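Glutamine cyclotransferase (Tannerella forsythia, PDB 6QRO) probably catalyses, as a zinc-dependent type II glutaminyl cyclase, the cyclisation of N-terminal glutamine in peptides to pyroglutamate. Local coordinates at residues A[52-57]-A[162-167]. Sequence-based numbering, arbitrary orientation.
Sequences EAHQRC and FFDAED. With ZN (zinc ion), chain E.
His-54 and Asp-164 make the whole of this contact: one imidazole from helix 52-67 meets one carboxylate just beyond the end of strand 157-163. The CA atoms of His-54 and Asp-164 are 9.7 Å apart, and the side chains bridge the gap from opposite directions. On the helix, CG of His-54 lies anti to the backbone N (chi1 -171°), which carries the ring out from the helix to the carboxylate of Asp-164. There NE2 of His-54 donates a hydrogen bond to OD2 of Asp-164 at 2.8 Å. The oxygen sits almost exactly in the ring plane and is met on its syn side; the N-H...O angle of 148° shows the bond to be moderately bent. Ring and carboxylate are nearly coplanar, their planes 19° apart, so the carboxylate lies at the edge of the imidazole, near its plane.

Both groups are buried and have other partners. ND1 of His-54 bonds to the carbonyl O of Arg-47, while Trp-110 meets the ring; OD2 of Asp-164 also receives the backbone N-H of Gln-90 on strand 86-96. Past Asp-164 the chain turns through Ala-165 and Glu-166 to Asp-167, whose OD1 and OD2, at 2.3 and 2.0 Å, both bind the zinc ion, together with Asp-134, His-288 and a water. The helix is thus tied to the strand end from which the loop that carries the zinc ligand Asp-167 departs in this M28-type fold. With a carboxylate at NE2 and a carbonyl oxygen at ND1, both ring nitrogens meet acceptors, which would probably favour a doubly protonated, cationic imidazole paired with the buried carboxylate.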
loop_
_atom_site.group_PDB
_atom_site.type_symbol
_atom_site.label_atom_id
_atom_site.label_comp_id
_atom_site.label_asym_id
_atom_site.label_seq_id
_atom_site.Cartn_x
_atom_site.Cartn_y
_atom_site.Cartn_z
ATOM N N GLU A 52 -3.909 -20.117 4.796
ATOM C CA GLU A 52 -2.571 -20.367 5.328
ATOM C C GLU A 52 -1.524 -19.499 4.627
ATOM O O GLU A 52 -0.571 -19.045 5.264
ATOM C CB GLU A 52 -2.227 -21.855 5.223
ATOM C CG GLU A 52 -0.953 -22.287 5.970
ATOM C CD GLU A 52 -0.922 -21.916 7.468
ATOM O OE1 GLU A 52 0.187 -21.900 8.049
ATOM O OE2 GLU A 52 -1.985 -21.651 8.075
ATOM N N ALA A 53 -1.663 -19.293 3.309
ATOM C CA ALA A 53 -0.737 -18.428 2.576
ATOM C C ALA A 53 -0.705 -17.021 3.161
ATOM O O ALA A 53 0.345 -16.372 3.185
ATOM C CB ALA A 53 -1.122 -18.366 1.102
ATOM N N HIS A 54 -1.867 -16.512 3.560
ATOM C CA HIS A 54 -1.963 -15.242 4.267
ATOM C C HIS A 54 -1.186 -15.286 5.586
ATOM O O HIS A 54 -0.466 -14.339 5.930
ATOM C CB HIS A 54 -3.447 -14.966 4.484
ATOM C CG HIS A 54 -3.783 -13.605 5.003
ATOM N ND1 HIS A 54 -4.176 -12.579 4.173
ATOM C CD2 HIS A 54 -3.864 -13.122 6.262
ATOM C CE1 HIS A 54 -4.453 -11.509 4.895
ATOM N NE2 HIS A 54 -4.283 -11.816 6.168
ATOM N N GLN A 55 -1.329 -16.378 6.345
ATOM C CA GLN A 55 -0.647 -16.485 7.635
ATOM C C GLN A 55 0.868 -16.570 7.471
ATOM O O GLN A 55 1.616 -15.884 8.178
ATOM C CB GLN A 55 -1.162 -17.698 8.408
ATOM C CG GLN A 55 -0.464 -17.910 9.746
ATOM C CD GLN A 55 -0.755 -16.813 10.759
ATOM O OE1 GLN A 55 -1.891 -16.345 10.887
ATOM N NE2 GLN A 55 0.271 -16.405 11.498
ATOM N N ARG A 56 1.339 -17.421 6.559
ATOM C CA ARG A 56 2.773 -17.497 6.307
ATOM C C ARG A 56 3.328 -16.154 5.858
ATOM O O ARG A 56 4.456 -15.779 6.219
ATOM C CB ARG A 56 3.082 -18.580 5.281
ATOM C CG ARG A 56 3.096 -19.960 5.853
ATOM C CD ARG A 56 3.710 -20.924 4.858
ATOM N NE ARG A 56 3.328 -22.313 5.086
ATOM C CZ ARG A 56 3.650 -23.011 6.175
ATOM N NH1 ARG A 56 4.383 -22.471 7.137
ATOM N NH2 ARG A 56 3.249 -24.265 6.294
ATOM N N CYS A 57 2.553 -15.422 5.054
ATOM C CA CYS A 57 3.003 -14.123 4.580
ATOM C C CYS A 57 3.024 -13.090 5.704
ATOM O O CYS A 57 3.920 -12.243 5.751
ATOM C CB CYS A 57 2.113 -13.664 3.438
ATOM S SG CYS A 57 2.784 -12.284 2.624
ATOM N N PHE A 162 1.542 -2.019 7.144
ATOM C CA PHE A 162 0.940 -2.883 6.138
ATOM C C PHE A 162 -0.479 -3.199 6.589
ATOM O O PHE A 162 -0.673 -3.892 7.591
ATOM C CB PHE A 162 1.737 -4.177 5.953
ATOM C CG PHE A 162 3.185 -3.962 5.572
ATOM C CD1 PHE A 162 3.532 -3.013 4.641
ATOM C CD2 PHE A 162 4.186 -4.707 6.161
ATOM C CE1 PHE A 162 4.863 -2.810 4.281
ATOM C CE2 PHE A 162 5.518 -4.499 5.821
ATOM C CZ PHE A 162 5.852 -3.544 4.868
ATOM N N PHE A 163 -1.467 -2.690 5.863
ATOM C CA PHE A 163 -2.866 -2.883 6.235
ATOM C C PHE A 163 -3.473 -4.141 5.611
ATOM O O PHE A 163 -3.338 -4.391 4.407
ATOM C CB PHE A 163 -3.692 -1.652 5.854
ATOM C CG PHE A 163 -3.462 -0.485 6.766
ATOM C CD1 PHE A 163 -3.582 -0.643 8.137
ATOM C CD2 PHE A 163 -3.186 0.762 6.265
ATOM C CE1 PHE A 163 -3.398 0.408 8.991
ATOM C CE2 PHE A 163 -2.992 1.833 7.119
ATOM C CZ PHE A 163 -3.098 1.651 8.491
ATOM N N ASP A 164 -4.179 -4.899 6.432
ATOM C CA ASP A 164 -4.854 -6.116 6.015
ATOM C C ASP A 164 -6.282 -5.825 5.553
ATOM O O ASP A 164 -6.844 -4.756 5.816
ATOM C CB ASP A 164 -4.876 -7.122 7.170
ATOM C CG ASP A 164 -4.971 -8.558 6.701
ATOM O OD1 ASP A 164 -5.205 -8.791 5.492
ATOM O OD2 ASP A 164 -4.823 -9.451 7.559
ATOM N N ALA A 165 -6.852 -6.800 4.840
ATOM C CA ALA A 165 -8.288 -6.845 4.546
ATOM C C ALA A 165 -8.769 -5.552 3.890
ATOM O O ALA A 165 -9.888 -5.092 4.134
ATOM C CB ALA A 165 -9.102 -7.161 5.808
ATOM N N GLU A 166 -7.903 -4.956 3.066
ATOM C CA GLU A 166 -8.251 -3.769 2.299
ATOM C C GLU A 166 -9.071 -4.104 1.064
ATOM O O GLU A 166 -9.914 -3.296 0.658
ATOM C CB GLU A 166 -6.972 -3.055 1.875
ATOM C CG GLU A 166 -7.109 -1.844 0.959
ATOM C CD GLU A 166 -6.986 -2.211 -0.541
ATOM O OE1 GLU A 166 -6.871 -3.415 -0.850
ATOM O OE2 GLU A 166 -6.971 -1.306 -1.406
ATOM N N ASP A 167 -8.830 -5.275 0.463
ATOM C CA ASP A 167 -9.269 -5.600 -0.889
ATOM C C ASP A 167 -10.335 -6.693 -0.911
ATOM O O ASP A 167 -10.437 -7.444 -1.886
ATOM C CB ASP A 167 -8.075 -6.026 -1.743
ATOM C CG ASP A 167 -8.065 -5.349 -3.087
ATOM O OD1 ASP A 167 -8.897 -4.457 -3.304
ATOM O OD2 ASP A 167 -7.220 -5.667 -3.917
HETATM ZN ZN ZN E . -7.642 -4.191 -5.236
HETATM O O HOH W 1 -7.940 -2.583 -5.880
#